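Cwp19 (Clostridioides difficile, PDB 5OQ3) is a cell-wall protein whose glycoside hydrolase domain, a TIM barrel, makes up this chain, and probably cleaves peptidoglycan. Local coordinates at residues K25-N37 / L61-P75. Sequence-based numbering, arbitrary orientation.
Sequences KEMRAAWISTVYN and LKSVGINTAVVQVRP
Ile32 CD1 meets Leu61 CD1 at 4.1 Å, packing the first strand of a TIM barrel against the helix that leads to the second. Strand 27-32, helix 47-63 and strand 68-74 form a beta-alpha-beta unit, and the side chains of Ala30, Ile32, Ala69 and Val71 all lie on the helix-covered face. Small Ala30 lets Leu61 CD2 and Ile66 CG2 come close to the sheet, while the extended Ile32 reaches across to Ala69 and Val71. Ala29, Trp31, Thr68 and Val70 occupy the other face, inside the barrel; there Val70 CG1 lies 3.7 Å from Trp31 CD1, and the indole also packs edge-to-face with Trp122. The two parallel strands are joined by backbone hydrogen bonds, among them the nearly straight Ile32 N to Val70 O bond (2.8 Å, 176°).

Just before strand 68-74, the side-chain amide of Asn67 pairs with the backbone of strand 27-32 and the residue before it. Its ND2 donates to Glu26 O, and its OD1 accepts from Arg28 N and Thr68 OG1 on opposite faces of the amide, which fixes the amide's rotation. Nearby, Arg28 NE and NH2 both hold Glu26 OE2, an oxygen shared with Arg351, and a water links Arg28 NH1 to Gly65 O. Gly65, with positive phi (106°), ends helix 47-63 in a Schellman motif, a backbone shape that glycine adopts easily.

Where strand 27-32 gives way to a loop, Gln72, still in the neighbouring strand, suits its buried place because its side-chain oxygen can accept several bonds. With CG anti to its own N (chi1 -166°), the extended chain brings OE1 to Ser33 OG (2.7 Å), Thr34 N (2.9 Å) and Val35 N, the last approaching from above the carbonyl plane. Thr34 OG1 donates instead to the backbone, 2.7 Å from Gln72 O.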
loop_
_atom_site.group_PDB
_atom_site.type_symbol
_atom_site.label_atom_id
_atom_site.label_comp_id
_atom_site.label_asym_id
_atom_site.label_seq_id
_atom_site.Cartn_x
_atom_site.Cartn_y
_atom_site.Cartn_z
ATOM N N LYS A 25 -0.979 -8.384 -19.953
ATOM C CA LYS A 25 0.495 -8.531 -19.811
ATOM C C LYS A 25 0.837 -8.686 -18.356
ATOM O O LYS A 25 0.061 -8.315 -17.499
ATOM C CB LYS A 25 1.209 -7.312 -20.375
ATOM C CG LYS A 25 1.084 -6.051 -19.544
ATOM C CD LYS A 25 1.252 -4.825 -20.410
ATOM C CE LYS A 25 1.284 -3.587 -19.546
ATOM N NZ LYS A 25 1.047 -2.381 -20.383
ATOM N N GLU A 26 2.020 -9.210 -18.089
ATOM C CA GLU A 26 2.440 -9.426 -16.725
ATOM C C GLU A 26 2.576 -8.051 -16.021
ATOM O O GLU A 26 3.141 -7.114 -16.582
ATOM C CB GLU A 26 3.766 -10.168 -16.745
ATOM C CG GLU A 26 4.266 -10.629 -15.393
ATOM C CD GLU A 26 5.642 -11.289 -15.416
ATOM O OE1 GLU A 26 5.841 -12.309 -14.732
ATOM O OE2 GLU A 26 6.542 -10.797 -16.102
ATOM N N MET A 27 2.071 -7.941 -14.794
ATOM C CA MET A 27 2.302 -6.747 -13.943
ATOM C C MET A 27 3.728 -6.667 -13.487
ATOM O O MET A 27 4.249 -7.644 -12.969
ATOM C CB MET A 27 1.330 -6.782 -12.738
ATOM C CG MET A 27 1.560 -5.719 -11.692
ATOM S SD MET A 27 1.345 -4.043 -12.330
ATOM C CE MET A 27 -0.396 -3.963 -12.560
ATOM N N ARG A 28 4.363 -5.522 -13.719
ATOM C CA ARG A 28 5.753 -5.321 -13.344
ATOM C C ARG A 28 5.858 -3.930 -12.702
ATOM O O ARG A 28 6.193 -2.968 -13.378
ATOM C CB ARG A 28 6.650 -5.434 -14.612
ATOM C CG ARG A 28 6.547 -6.799 -15.259
ATOM C CD ARG A 28 7.161 -6.853 -16.661
ATOM N NE ARG A 28 7.032 -8.201 -17.231
ATOM C CZ ARG A 28 7.473 -8.576 -18.432
ATOM N NH1 ARG A 28 8.016 -7.684 -19.250
ATOM N NH2 ARG A 28 7.367 -9.843 -18.800
ATOM N N ALA A 29 5.504 -3.842 -11.417
ATOM C CA ALA A 29 5.345 -2.538 -10.749
ATOM C C ALA A 29 6.453 -2.254 -9.790
ATOM O O ALA A 29 7.075 -3.165 -9.290
ATOM C CB ALA A 29 4.007 -2.517 -10.014
ATOM N N ALA A 30 6.675 -0.984 -9.543
ATOM C CA ALA A 30 7.529 -0.553 -8.464
ATOM C C ALA A 30 6.757 0.421 -7.569
ATOM O O ALA A 30 6.117 1.341 -8.072
ATOM C CB ALA A 30 8.794 0.085 -8.982
ATOM N N TRP A 31 6.897 0.232 -6.260
ATOM C CA TRP A 31 6.419 1.204 -5.283
ATOM C C TRP A 31 7.364 2.405 -5.268
ATOM O O TRP A 31 8.599 2.232 -5.199
ATOM C CB TRP A 31 6.335 0.597 -3.873
ATOM C CG TRP A 31 5.141 -0.238 -3.616
ATOM C CD1 TRP A 31 3.881 0.201 -3.364
ATOM C CD2 TRP A 31 5.092 -1.663 -3.437
ATOM N NE1 TRP A 31 3.055 -0.850 -3.121
ATOM C CE2 TRP A 31 3.783 -1.994 -3.087
ATOM C CE3 TRP A 31 6.048 -2.676 -3.484
ATOM C CZ2 TRP A 31 3.370 -3.308 -2.841
ATOM C CZ3 TRP A 31 5.668 -3.964 -3.206
ATOM C CH2 TRP A 31 4.337 -4.266 -2.890
ATOM N N ILE A 32 6.774 3.599 -5.297
ATOM C CA ILE A 32 7.490 4.858 -5.105
ATOM C C ILE A 32 6.855 5.507 -3.848
ATOM O O ILE A 32 5.789 6.104 -3.891
ATOM C CB ILE A 32 7.332 5.761 -6.356
ATOM C CG1 ILE A 32 7.934 5.040 -7.606
ATOM C CG2 ILE A 32 7.976 7.133 -6.151
ATOM C CD1 ILE A 32 7.753 5.790 -8.913
ATOM N N SER A 33 7.514 5.306 -2.730
ATOM C CA SER A 33 7.115 5.800 -1.423
ATOM C C SER A 33 7.602 7.205 -1.216
ATOM O O SER A 33 8.748 7.547 -1.539
ATOM C CB SER A 33 7.606 4.853 -0.336
ATOM O OG SER A 33 7.113 5.251 0.930
ATOM N N THR A 34 6.719 8.034 -0.673
ATOM C CA THR A 34 6.979 9.451 -0.396
ATOM C C THR A 34 7.122 9.745 1.105
ATOM O O THR A 34 7.674 10.774 1.504
ATOM C CB THR A 34 5.845 10.307 -0.974
ATOM O OG1 THR A 34 4.609 9.908 -0.376
ATOM C CG2 THR A 34 5.759 10.152 -2.460
ATOM N N VAL A 35 6.690 8.808 1.949
ATOM C CA VAL A 35 6.839 8.978 3.397
ATOM C C VAL A 35 8.324 8.992 3.734
ATOM O O VAL A 35 9.099 8.182 3.216
ATOM C CB VAL A 35 6.061 7.890 4.182
ATOM C CG1 VAL A 35 6.750 6.533 4.096
ATOM C CG2 VAL A 35 5.909 8.302 5.647
ATOM N N TYR A 36 8.737 9.979 4.533
ATOM C CA TYR A 36 10.154 10.212 4.828
ATOM C C TYR A 36 11.001 10.355 3.548
ATOM O O TYR A 36 12.202 10.160 3.579
ATOM C CB TYR A 36 10.711 9.133 5.748
ATOM C CG TYR A 36 10.056 9.083 7.081
ATOM C CD1 TYR A 36 10.075 10.207 7.924
ATOM C CD2 TYR A 36 9.442 7.922 7.541
ATOM C CE1 TYR A 36 9.486 10.177 9.173
ATOM C CE2 TYR A 36 8.847 7.890 8.799
ATOM C CZ TYR A 36 8.874 9.022 9.598
ATOM O OH TYR A 36 8.307 9.009 10.837
ATOM N N ASN A 37 10.367 10.764 2.437
ATOM C CA ASN A 37 11.074 11.015 1.177
ATOM C C ASN A 37 11.862 9.768 0.751
ATOM O O ASN A 37 12.943 9.870 0.228
ATOM C CB ASN A 37 11.967 12.272 1.344
ATOM C CG ASN A 37 11.130 13.504 1.608
ATOM O OD1 ASN A 37 10.773 13.797 2.752
ATOM N ND2 ASN A 37 10.729 14.185 0.536
ATOM N N LEU A 61 13.421 2.964 -14.125
ATOM C CA LEU A 61 12.475 1.853 -13.959
ATOM C C LEU A 61 12.045 1.274 -15.314
ATOM O O LEU A 61 12.044 0.065 -15.498
ATOM C CB LEU A 61 11.268 2.326 -13.169
ATOM C CG LEU A 61 11.518 2.826 -11.741
ATOM C CD1 LEU A 61 10.240 3.393 -11.138
ATOM C CD2 LEU A 61 12.096 1.723 -10.885
ATOM N N LYS A 62 11.719 2.156 -16.258
ATOM C CA LYS A 62 11.280 1.694 -17.556
ATOM C C LYS A 62 12.384 0.863 -18.213
ATOM O O LYS A 62 12.131 -0.154 -18.862
ATOM C CB LYS A 62 10.842 2.841 -18.449
ATOM C CG LYS A 62 10.432 2.315 -19.796
ATOM C CD LYS A 62 9.568 3.206 -20.599
ATOM C CE LYS A 62 9.013 2.443 -21.790
ATOM N NZ LYS A 62 8.479 3.425 -22.761
ATOM N N SER A 63 13.625 1.318 -18.036
ATOM C CA SER A 63 14.769 0.645 -18.651
ATOM C C SER A 63 14.965 -0.808 -18.245
ATOM O O SER A 63 15.610 -1.559 -18.995
ATOM C CB SER A 63 16.088 1.405 -18.415
ATOM O OG SER A 63 16.630 1.143 -17.122
ATOM N N VAL A 64 14.416 -1.210 -17.099
ATOM C CA VAL A 64 14.524 -2.612 -16.643
ATOM C C VAL A 64 13.257 -3.408 -16.813
ATOM O O VAL A 64 13.191 -4.550 -16.376
ATOM C CB VAL A 64 15.065 -2.740 -15.206
ATOM C CG1 VAL A 64 16.371 -1.966 -15.093
ATOM C CG2 VAL A 64 14.055 -2.286 -14.135
ATOM N N GLY A 65 12.231 -2.797 -17.402
ATOM C CA GLY A 65 10.981 -3.498 -17.672
ATOM C C GLY A 65 9.800 -3.147 -16.768
ATOM O O GLY A 65 8.744 -3.716 -16.899
ATOM N N ILE A 66 9.966 -2.221 -15.842
ATOM C CA ILE A 66 8.834 -1.784 -15.021
ATOM C C ILE A 66 7.791 -1.098 -15.895
ATOM O O ILE A 66 8.101 -0.225 -16.711
ATOM C CB ILE A 66 9.300 -0.882 -13.868
ATOM C CG1 ILE A 66 10.262 -1.596 -12.940
ATOM C CG2 ILE A 66 8.126 -0.279 -13.091
ATOM C CD1 ILE A 66 9.668 -2.783 -12.227
ATOM N N ASN A 67 6.540 -1.536 -15.731
ATOM C CA ASN A 67 5.418 -1.019 -16.505
ATOM C C ASN A 67 4.374 -0.280 -15.718
ATOM O O ASN A 67 3.436 0.278 -16.307
ATOM C CB ASN A 67 4.784 -2.108 -17.387
ATOM C CG ASN A 67 4.183 -3.271 -16.588
ATOM O OD1 ASN A 67 3.759 -3.113 -15.439
ATOM N ND2 ASN A 67 4.153 -4.477 -17.226
ATOM N N THR A 68 4.568 -0.170 -14.405
ATOM C CA THR A 68 3.543 0.407 -13.501
ATOM C C THR A 68 4.241 1.091 -12.344
ATOM O O THR A 68 5.088 0.451 -11.697
ATOM C CB THR A 68 2.574 -0.690 -12.983
ATOM O OG1 THR A 68 1.938 -1.327 -14.098
ATOM C CG2 THR A 68 1.481 -0.081 -12.087
ATOM N N ALA A 69 3.857 2.335 -12.058
ATOM C CA ALA A 69 4.387 3.080 -10.919
ATOM C C ALA A 69 3.267 3.151 -9.896
ATOM O O ALA A 69 2.165 3.581 -10.211
ATOM C CB ALA A 69 4.789 4.488 -11.349
ATOM N N VAL A 70 3.544 2.779 -8.684
ATOM C CA VAL A 70 2.569 2.792 -7.561
ATOM C C VAL A 70 3.068 3.868 -6.598
ATOM O O VAL A 70 4.056 3.658 -5.854
ATOM C CB VAL A 70 2.458 1.424 -6.874
ATOM C CG1 VAL A 70 1.390 1.489 -5.778
ATOM C CG2 VAL A 70 2.078 0.332 -7.881
ATOM N N VAL A 71 2.464 5.066 -6.686
ATOM C CA VAL A 71 3.050 6.276 -6.091
ATOM C C VAL A 71 2.208 6.721 -4.903
ATOM O O VAL A 71 0.997 6.870 -5.043
ATOM C CB VAL A 71 3.124 7.386 -7.153
ATOM C CG1 VAL A 71 3.740 8.638 -6.545
ATOM C CG2 VAL A 71 3.947 6.880 -8.365
ATOM N N GLN A 72 2.835 6.914 -3.754
ATOM C CA GLN A 72 2.168 7.218 -2.479
ATOM C C GLN A 72 1.738 8.668 -2.434
ATOM O O GLN A 72 2.511 9.544 -2.110
ATOM C CB GLN A 72 3.138 6.869 -1.341
ATOM C CG GLN A 72 2.529 6.807 0.042
ATOM C CD GLN A 72 3.516 6.341 1.067
ATOM O OE1 GLN A 72 4.721 6.594 0.920
ATOM N NE2 GLN A 72 3.024 5.700 2.137
ATOM N N VAL A 73 0.465 8.891 -2.783
ATOM C CA VAL A 73 -0.120 10.212 -2.837
ATOM C C VAL A 73 -0.689 10.687 -1.495
ATOM O O VAL A 73 -0.951 11.865 -1.326
ATOM C CB VAL A 73 -1.176 10.342 -3.947
ATOM C CG1 VAL A 73 -0.578 10.039 -5.327
ATOM C CG2 VAL A 73 -2.430 9.518 -3.711
ATOM N N ARG A 74 -0.922 9.728 -0.586
ATOM C CA ARG A 74 -1.393 10.000 0.803
ATOM C C ARG A 74 -0.537 9.194 1.764
ATOM O O ARG A 74 -0.959 8.142 2.245
ATOM C CB ARG A 74 -2.854 9.609 0.956
ATOM C CG ARG A 74 -3.459 9.811 2.342
ATOM C CD ARG A 74 -4.827 9.175 2.399
ATOM N NE ARG A 74 -5.404 9.161 3.725
ATOM C CZ ARG A 74 -6.215 10.083 4.229
ATOM N NH1 ARG A 74 -6.511 11.164 3.553
ATOM N NH2 ARG A 74 -6.765 9.879 5.442
ATOM N N PRO A 75 0.668 9.708 2.072
ATOM C CA PRO A 75 1.499 9.015 3.037
ATOM C C PRO A 75 1.097 9.205 4.478
ATOM O O PRO A 75 1.402 8.331 5.299
ATOM C CB PRO A 75 2.875 9.625 2.812
ATOM C CG PRO A 75 2.627 10.980 2.270
ATOM C CD PRO A 75 1.426 10.774 1.387
HETATM O O HOH W 1 1.972 -0.230 -19.154
HETATM O O HOH W 2 8.022 -4.815 -19.282
#